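Local coordinates for protein probable zinc protease (Pseudomonas aeruginosa, PDB 4NNZ) that probably acts as a metallopeptidase of the M16 family, as one subunit of the heterodimeric zinc protease PA0371-PA0372, at residues R21-R25 / K364-Q370; P27-L33 / Y91-R97; A303-G307 / Q376-L382. One frame throughout, in Å; residues are numbered along the deposited sequence.

Contact 1: R21-R25 / K364-Q370; sequences REDHR and KDSIAAQ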
# COMPACT_ATOMS: atom_id res chain seq x y z
N ARG A 21 -9.28 33.55 15.47
CA ARG A 21 -10.48 33.80 16.22
C ARG A 21 -10.21 34.43 17.57
O ARG A 21 -9.44 33.95 18.34
CB ARG A 21 -11.26 32.54 16.43
CG ARG A 21 -12.59 32.86 17.04
CD ARG A 21 -13.36 31.61 17.29
NE ARG A 21 -13.58 30.92 16.05
CZ ARG A 21 -14.28 29.81 15.95
NH1 ARG A 21 -14.83 29.29 17.02
NH2 ARG A 21 -14.44 29.23 14.78
N GLU A 22 -10.90 35.53 17.83
CA GLU A 22 -10.71 36.28 19.04
C GLU A 22 -11.61 35.79 20.14
O GLU A 22 -12.77 35.59 19.94
CB GLU A 22 -10.99 37.74 18.77
CG GLU A 22 -10.13 38.28 17.65
CD GLU A 22 -10.60 39.61 17.14
OE1 GLU A 22 -9.83 40.29 16.44
OE2 GLU A 22 -11.75 39.96 17.43
N ASP A 23 -11.04 35.54 21.30
CA ASP A 23 -11.80 35.23 22.48
C ASP A 23 -11.09 35.86 23.65
O ASP A 23 -10.03 35.44 24.01
CB ASP A 23 -11.87 33.72 22.62
CG ASP A 23 -12.61 33.27 23.83
OD1 ASP A 23 -12.73 34.04 24.77
OD2 ASP A 23 -13.07 32.12 23.86
N HIS A 24 -11.67 36.88 24.25
CA HIS A 24 -10.99 37.66 25.27
C HIS A 24 -11.35 37.29 26.70
O HIS A 24 -11.06 38.01 27.62
CB HIS A 24 -11.15 39.16 25.03
CG HIS A 24 -11.17 39.53 23.59
ND1 HIS A 24 -10.04 39.93 22.92
CD2 HIS A 24 -12.17 39.57 22.69
CE1 HIS A 24 -10.34 40.20 21.66
NE2 HIS A 24 -11.63 39.99 21.50
N ARG A 25 -11.94 36.13 26.87
CA ARG A 25 -12.41 35.65 28.15
C ARG A 25 -11.31 35.47 29.14
O ARG A 25 -11.51 35.57 30.33
CB ARG A 25 -13.20 34.38 27.96
CG ARG A 25 -14.66 34.64 27.73
CD ARG A 25 -15.42 33.37 27.47
NE ARG A 25 -14.79 32.62 26.41
CZ ARG A 25 -14.65 31.31 26.43
NH1 ARG A 25 -14.05 30.70 25.44
NH2 ARG A 25 -15.13 30.63 27.46
N LYS A 364 -16.72 23.18 22.39
CA LYS A 364 -16.65 24.38 21.60
C LYS A 364 -15.86 25.31 22.42
O LYS A 364 -14.91 25.89 21.97
CB LYS A 364 -18.05 24.97 21.44
CG LYS A 364 -18.11 26.46 21.10
CD LYS A 364 -19.01 26.72 19.91
CE LYS A 364 -18.30 27.52 18.83
NZ LYS A 364 -17.88 28.86 19.31
N ASP A 365 -16.29 25.45 23.65
CA ASP A 365 -15.62 26.27 24.60
C ASP A 365 -14.34 25.52 24.69
O ASP A 365 -14.33 24.35 24.42
CB ASP A 365 -16.40 26.25 25.89
CG ASP A 365 -15.68 26.89 27.01
OD1 ASP A 365 -14.47 26.69 27.12
OD2 ASP A 365 -16.32 27.60 27.78
N SER A 366 -13.27 26.23 24.98
CA SER A 366 -11.91 25.75 24.90
C SER A 366 -11.32 26.23 23.61
O SER A 366 -11.60 25.73 22.57
CB SER A 366 -11.82 24.25 24.96
OG SER A 366 -10.48 23.87 25.03
N ILE A 367 -10.49 27.22 23.72
CA ILE A 367 -9.89 27.82 22.59
C ILE A 367 -9.02 26.82 21.85
O ILE A 367 -8.87 26.90 20.67
CB ILE A 367 -9.16 29.11 22.96
CG1 ILE A 367 -8.12 28.84 24.01
CG2 ILE A 367 -10.14 30.11 23.49
CD1 ILE A 367 -7.18 29.99 24.22
N ALA A 368 -8.44 25.88 22.58
CA ALA A 368 -7.64 24.85 21.97
C ALA A 368 -8.42 23.93 21.06
O ALA A 368 -7.95 23.57 20.03
CB ALA A 368 -6.93 24.05 23.02
N ALA A 369 -9.59 23.53 21.47
CA ALA A 369 -10.43 22.71 20.65
C ALA A 369 -10.89 23.41 19.40
O ALA A 369 -10.98 22.81 18.36
CB ALA A 369 -11.61 22.19 21.43
N GLN A 370 -11.24 24.67 19.51
CA GLN A 370 -11.69 25.40 18.36
C GLN A 370 -10.58 25.50 17.40
O GLN A 370 -10.77 25.39 16.23
CB GLN A 370 -12.17 26.79 18.73
CG GLN A 370 -13.37 26.83 19.62
CD GLN A 370 -13.64 28.20 20.16
OE1 GLN A 370 -14.30 29.00 19.53
NE2 GLN A 370 -13.15 28.47 21.33

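Contact 2: P27-L33 / Y91-R97; sequences PVVVSQL and YYQVLAR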
# COMPACT_ATOMS: atom_id res chain seq x y z
N PRO A 27 -6.74 35.97 29.35
CA PRO A 27 -5.57 36.47 28.64
C PRO A 27 -4.61 35.38 28.17
O PRO A 27 -3.46 35.37 28.54
CB PRO A 27 -4.92 37.32 29.69
CG PRO A 27 -5.14 36.53 30.90
CD PRO A 27 -6.56 36.08 30.80
N VAL A 28 -5.09 34.47 27.34
CA VAL A 28 -4.26 33.41 26.80
C VAL A 28 -4.52 33.26 25.34
O VAL A 28 -5.60 33.53 24.88
CB VAL A 28 -4.62 32.08 27.43
CG1 VAL A 28 -4.05 31.99 28.81
CG2 VAL A 28 -6.11 31.94 27.51
N VAL A 29 -3.53 32.81 24.60
CA VAL A 29 -3.72 32.56 23.19
C VAL A 29 -3.17 31.21 22.75
O VAL A 29 -2.17 30.78 23.23
CB VAL A 29 -3.13 33.66 22.33
CG1 VAL A 29 -1.62 33.58 22.34
CG2 VAL A 29 -3.63 33.54 20.92
N VAL A 30 -3.83 30.59 21.80
CA VAL A 30 -3.41 29.31 21.30
C VAL A 30 -2.88 29.48 19.89
O VAL A 30 -3.50 30.09 19.08
CB VAL A 30 -4.56 28.27 21.45
CG1 VAL A 30 -5.03 27.64 20.16
CG2 VAL A 30 -4.17 27.20 22.42
N SER A 31 -1.72 28.93 19.62
CA SER A 31 -1.17 29.00 18.30
C SER A 31 -0.87 27.62 17.80
O SER A 31 -0.11 26.94 18.40
CB SER A 31 0.11 29.80 18.34
OG SER A 31 0.45 30.30 17.09
N GLN A 32 -1.45 27.19 16.69
CA GLN A 32 -1.14 25.86 16.21
C GLN A 32 -0.60 25.87 14.81
O GLN A 32 -1.09 26.63 14.02
CB GLN A 32 -2.36 25.01 16.20
CG GLN A 32 -3.35 25.32 17.25
CD GLN A 32 -4.28 24.17 17.45
OE1 GLN A 32 -4.53 23.43 16.55
NE2 GLN A 32 -4.78 24.02 18.63
N LEU A 33 0.36 25.02 14.46
CA LEU A 33 0.65 25.07 13.03
C LEU A 33 0.35 23.77 12.31
O LEU A 33 0.88 22.79 12.69
CB LEU A 33 2.07 25.50 12.79
CG LEU A 33 2.52 25.74 11.36
CD1 LEU A 33 1.41 26.29 10.51
CD2 LEU A 33 3.66 26.71 11.34
N TYR A 91 1.69 21.28 15.02
CA TYR A 91 2.42 21.74 16.17
C TYR A 91 1.63 22.84 16.82
O TYR A 91 1.22 23.75 16.17
CB TYR A 91 3.78 22.26 15.77
CG TYR A 91 4.64 21.32 14.99
CD1 TYR A 91 4.41 21.10 13.67
CD2 TYR A 91 5.70 20.71 15.56
CE1 TYR A 91 5.20 20.26 12.95
CE2 TYR A 91 6.50 19.87 14.85
CZ TYR A 91 6.24 19.66 13.54
OH TYR A 91 7.03 18.83 12.83
N TYR A 92 1.41 22.75 18.11
CA TYR A 92 0.65 23.76 18.80
C TYR A 92 1.23 24.11 20.12
O TYR A 92 1.83 23.30 20.77
CB TYR A 92 -0.76 23.28 19.03
CG TYR A 92 -0.82 22.04 19.85
CD1 TYR A 92 -0.76 20.81 19.26
CD2 TYR A 92 -0.91 22.10 21.21
CE1 TYR A 92 -0.81 19.67 20.01
CE2 TYR A 92 -0.97 20.97 21.97
CZ TYR A 92 -0.92 19.75 21.37
OH TYR A 92 -0.97 18.59 22.11
N GLN A 93 1.01 25.33 20.54
CA GLN A 93 1.45 25.80 21.80
C GLN A 93 0.32 26.58 22.41
O GLN A 93 -0.52 27.05 21.72
CB GLN A 93 2.68 26.68 21.63
CG GLN A 93 2.55 27.71 20.54
CD GLN A 93 3.80 27.87 19.71
OE1 GLN A 93 3.72 28.00 18.49
NE2 GLN A 93 4.94 27.88 20.35
N VAL A 94 0.29 26.69 23.71
CA VAL A 94 -0.71 27.48 24.34
C VAL A 94 0.06 28.43 25.22
O VAL A 94 1.07 28.07 25.76
CB VAL A 94 -1.68 26.62 25.12
CG1 VAL A 94 -0.95 25.52 25.84
CG2 VAL A 94 -2.48 27.45 26.07
N LEU A 95 -0.40 29.67 25.32
CA LEU A 95 0.43 30.68 25.93
C LEU A 95 -0.20 31.97 26.33
O LEU A 95 -1.32 32.28 26.03
CB LEU A 95 1.61 30.97 25.04
CG LEU A 95 1.36 30.78 23.55
CD1 LEU A 95 1.01 32.07 22.87
CD2 LEU A 95 2.57 30.17 22.92
N ALA A 96 0.60 32.73 27.04
CA ALA A 96 0.24 34.01 27.52
C ALA A 96 0.24 34.99 26.40
O ALA A 96 1.08 35.04 25.56
CB ALA A 96 1.18 34.44 28.61
N ARG A 97 -0.74 35.82 26.43
CA ARG A 97 -1.08 36.66 25.31
C ARG A 97 0.07 37.54 24.86
O ARG A 97 0.20 37.81 23.71
CB ARG A 97 -2.34 37.48 25.54
CG ARG A 97 -2.29 38.44 26.70
CD ARG A 97 -2.50 39.89 26.29
NE ARG A 97 -2.75 40.10 24.88
CZ ARG A 97 -2.07 40.95 24.13
NH1 ARG A 97 -1.08 41.65 24.64
NH2 ARG A 97 -2.36 41.09 22.85
O HOH W 1 2.29 26.81 16.82

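Contact 3: A303-G307 / Q376-L382; sequences AFNRG and QLESVGL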
# COMPACT_ATOMS: atom_id res chain seq x y z
N ALA A 303 -15.44 10.98 10.25
CA ALA A 303 -16.11 11.53 9.10
C ALA A 303 -15.34 12.65 8.47
O ALA A 303 -15.74 13.16 7.47
CB ALA A 303 -17.47 12.02 9.50
N PHE A 304 -14.23 13.02 9.07
CA PHE A 304 -13.48 14.17 8.62
C PHE A 304 -12.12 13.88 8.01
O PHE A 304 -11.17 14.53 8.30
CB PHE A 304 -13.38 15.22 9.70
CG PHE A 304 -14.68 15.64 10.22
CD1 PHE A 304 -15.42 16.55 9.55
CD2 PHE A 304 -15.19 15.09 11.35
CE1 PHE A 304 -16.63 16.94 10.01
CE2 PHE A 304 -16.40 15.46 11.81
CZ PHE A 304 -17.13 16.39 11.14
N ASN A 305 -12.06 12.86 7.19
CA ASN A 305 -10.87 12.52 6.42
C ASN A 305 -10.67 13.28 5.13
O ASN A 305 -11.56 13.74 4.50
CB ASN A 305 -10.83 11.03 6.14
CG ASN A 305 -10.40 10.22 7.32
OD1 ASN A 305 -9.51 10.60 8.05
ND2 ASN A 305 -11.03 9.11 7.51
N ARG A 306 -9.43 13.33 4.73
CA ARG A 306 -9.02 13.88 3.48
C ARG A 306 -9.65 13.09 2.38
O ARG A 306 -10.07 13.62 1.40
CB ARG A 306 -7.55 13.63 3.40
CG ARG A 306 -6.71 14.63 2.69
CD ARG A 306 -5.30 14.12 2.80
NE ARG A 306 -4.60 14.28 1.56
CZ ARG A 306 -3.79 13.40 1.02
NH1 ARG A 306 -3.53 12.26 1.58
NH2 ARG A 306 -3.23 13.70 -0.11
N GLY A 307 -9.64 11.80 2.54
CA GLY A 307 -10.24 10.89 1.61
C GLY A 307 -11.29 10.06 2.29
O GLY A 307 -11.99 10.52 3.13
N GLN A 376 -7.72 20.86 11.70
CA GLN A 376 -8.02 19.57 11.18
C GLN A 376 -8.67 19.66 9.82
O GLN A 376 -8.24 19.05 8.89
CB GLN A 376 -8.99 18.93 12.13
CG GLN A 376 -8.53 17.63 12.69
CD GLN A 376 -9.35 16.52 12.17
OE1 GLN A 376 -9.57 16.43 10.97
NE2 GLN A 376 -9.82 15.65 13.05
N LEU A 377 -9.74 20.41 9.75
CA LEU A 377 -10.64 20.47 8.64
C LEU A 377 -9.89 21.08 7.50
O LEU A 377 -9.97 20.64 6.40
CB LEU A 377 -11.82 21.35 8.96
CG LEU A 377 -12.85 20.81 9.92
CD1 LEU A 377 -13.75 21.89 10.44
CD2 LEU A 377 -13.63 19.69 9.32
N GLU A 378 -9.17 22.13 7.81
CA GLU A 378 -8.37 22.83 6.85
C GLU A 378 -7.20 22.03 6.28
O GLU A 378 -6.74 22.30 5.21
CB GLU A 378 -7.93 24.16 7.43
CG GLU A 378 -8.02 25.31 6.45
CD GLU A 378 -9.39 25.92 6.36
OE1 GLU A 378 -10.06 26.06 7.37
OE2 GLU A 378 -9.78 26.28 5.26
N SER A 379 -6.71 21.07 7.01
CA SER A 379 -5.65 20.24 6.53
C SER A 379 -6.17 19.15 5.64
O SER A 379 -5.43 18.46 5.00
CB SER A 379 -4.89 19.67 7.70
OG SER A 379 -4.91 20.60 8.73
N VAL A 380 -7.46 19.00 5.63
CA VAL A 380 -8.09 17.89 5.00
C VAL A 380 -8.88 18.33 3.76
O VAL A 380 -9.56 17.55 3.16
CB VAL A 380 -8.91 17.17 6.10
CG1 VAL A 380 -10.35 16.96 5.77
CG2 VAL A 380 -8.21 15.92 6.56
N GLY A 381 -8.74 19.58 3.38
CA GLY A 381 -9.49 20.09 2.26
C GLY A 381 -10.91 20.54 2.53
O GLY A 381 -11.67 20.74 1.61
N LEU A 382 -11.26 20.74 3.77
CA LEU A 382 -12.59 21.14 4.10
C LEU A 382 -12.46 22.50 4.73
O LEU A 382 -11.49 22.75 5.39
CB LEU A 382 -13.17 20.15 5.08
CG LEU A 382 -13.38 18.71 4.64
CD1 LEU A 382 -13.92 17.87 5.76
CD2 LEU A 382 -14.33 18.66 3.49

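Contact 1: R21-R25 / K364-Q370
Asp23 and Arg21 meet Ile367 and Gln370 through side chains alone, since the CA atoms stand 7.7 Å apart for Asp23 and Ile367 and 8.8 Å for Arg21 and Gln370, too far for main-chain pairing. The Arg21 chain runs straight out from the strand and then bends at its third torsion (-61°), which brings the guanidinium to the amide of Gln370. There NH1 of Arg21 lies 2.6 Å from OE1 of Gln370, near the guanidinium plane, but the bond is weak because its N-H is poorly aimed; the two flat groups are turned 64° apart. At its other end the same amide makes a weak bond from NE2 to the Ser366 carbonyl, one helical turn back. The ammonium NZ of Lys364 comes within 3.8 Å of Arg21 NH1, a like-charge approach that may weaken this side of the contact. Farther out, Asp23, Arg25 and Asp365 form a salt-bridge network. OD1 of Asp23 accepts the backbone N of Arg25 at 3.1 Å, an Asx turn, and also takes Arg25 NE at 3.0 Å. Held by this carboxylate, Arg25 extends NH2 to Asp365 OD2 at 3.3 Å, approaching it 59° out of the carboxylate plane. The CG2 methyl of Ile367 rests beside the Asp23 carboxylate, 3.6 Å from OD2. Strand 190-196 runs alongside: Arg21 and Asp23 bond to its backbone, and Arg21 and Ile367 both touch Val195, so the junction of helices 346-364 and 367-379 lies over this sheet end.

Contact 2: P27-L33 / Y91-R97
Val29, Ser31 and Leu33 pair with Leu95, Gln93 and Tyr91 in the antiparallel junction of strands 28-35 and 89-96, neighbours in the mixed six-stranded sheet of an M16 peptidase domain. The strand segments run 172° apart in direction, with axes 4.3 Å apart at closest approach. Hydrogen-bonded pairs carry the register: Val29 N reaches Leu95 O at 2.7 Å, and Ser31 and Gln93 exchange two bonds, the one from Gln93 N to Ser31 O being 2.9 Å long. At the Leu33-Tyr91 pair, Tyr91 N bonds Leu33 O at 2.9 Å. Beyond the strands, the bond from Arg97 N to Pro27 O is long and weak.

The two sheet faces differ in their cover. Val30 and Gln32 lie against helix 367-379, and on that face Val30 CG2 packs on Val94 CB at 3.7 Å, while CB and CG of Gln32 touch CB of Tyr92; the Gln32 amide turns to Trp34. Ser31, Tyr91, Gln93 and Leu95 point to the opposite face, which helix 100-112 covers, and the Tyr91 hydroxyl bonds that of Tyr185. Here chi1 of 47° holds Gln93 CG between its own backbone N and carbonyl carbon, 3.9 Å from Ser31 CB, and the bend at chi2 then directs the amide. A water lies beside the pair, 2.9 Å from Ser31 O and 2.5 Å from Gln93 OE1.

Contact 3: A303-G307 / Q376-L382
A van der Waals contact without hydrogen bonds joins Phe304, Asn305 and Arg306, in the loop between strands 294-301 and 309-317, to the end of helix 367-379, the centre of the contact lying about 9 Å from the centre of the chain. Val380, just past the helix end, gives the largest share of its segment's buried surface, and its two methyls meet the backbone of the loop more than its side chains. CG1 of Val380 lies 3.6 Å from Phe304 O and CG2 is 3.4 Å from Arg306 N, so the two methyls lie against the peptide groups from Phe304 to Arg306. That edge is not without polar partners: Arg306 N bonds Asp87 OD2, and the guanidinium leads away to a cation-pi contact with Tyr41.

The second patch is aromatic against aliphatic. Phe304 and Leu377 lie side by side and point the same way, CD1 of the ring standing 3.6 Å from CD2 of the leucine. CB of Phe304 points toward the helix, and chi1 of -55° sets the ring beside its own backbone N. Leu382 adds CD1 at the ring edge, 4.3 Å from Phe304 CD1, while Ala303 CB covers part of one ring face. Helices 262-276 and 386-396 also touch Phe304, through Arg269 and Asp390.

The position of Val380 and Leu382 follows from how the chain reverses. Leu377 O takes both Val380 N at 3.1 Å and Leu382 N at 2.9 Å, from opposite faces of its carbonyl plane, and Gly381 has a positive phi (82°). The six-to-one bond and left-handed glycine are two features shared with the Schellman motif.

Overall arrangement
From the N terminus, strand 17-22 opens contact 1 at residues 21-25, and the next strand at once opens contact 2, which closes at 91-97, long before the second segment of contact 1 at 364-370. Contact 2 therefore falls wholly within the long span of contact 1. The loop at 303-307 then opens contact 3; contact 1 closes at 364-370 and contact 3 at 376-382, so these two cross, whereas contacts 2 and 3 follow in series. Helix 367-379 links the set: its start meets the six-stranded sheet, where Ile367 and Ala368 touch Val28, Val30 and Gln32, and its end meets a loop of the five-stranded sheet.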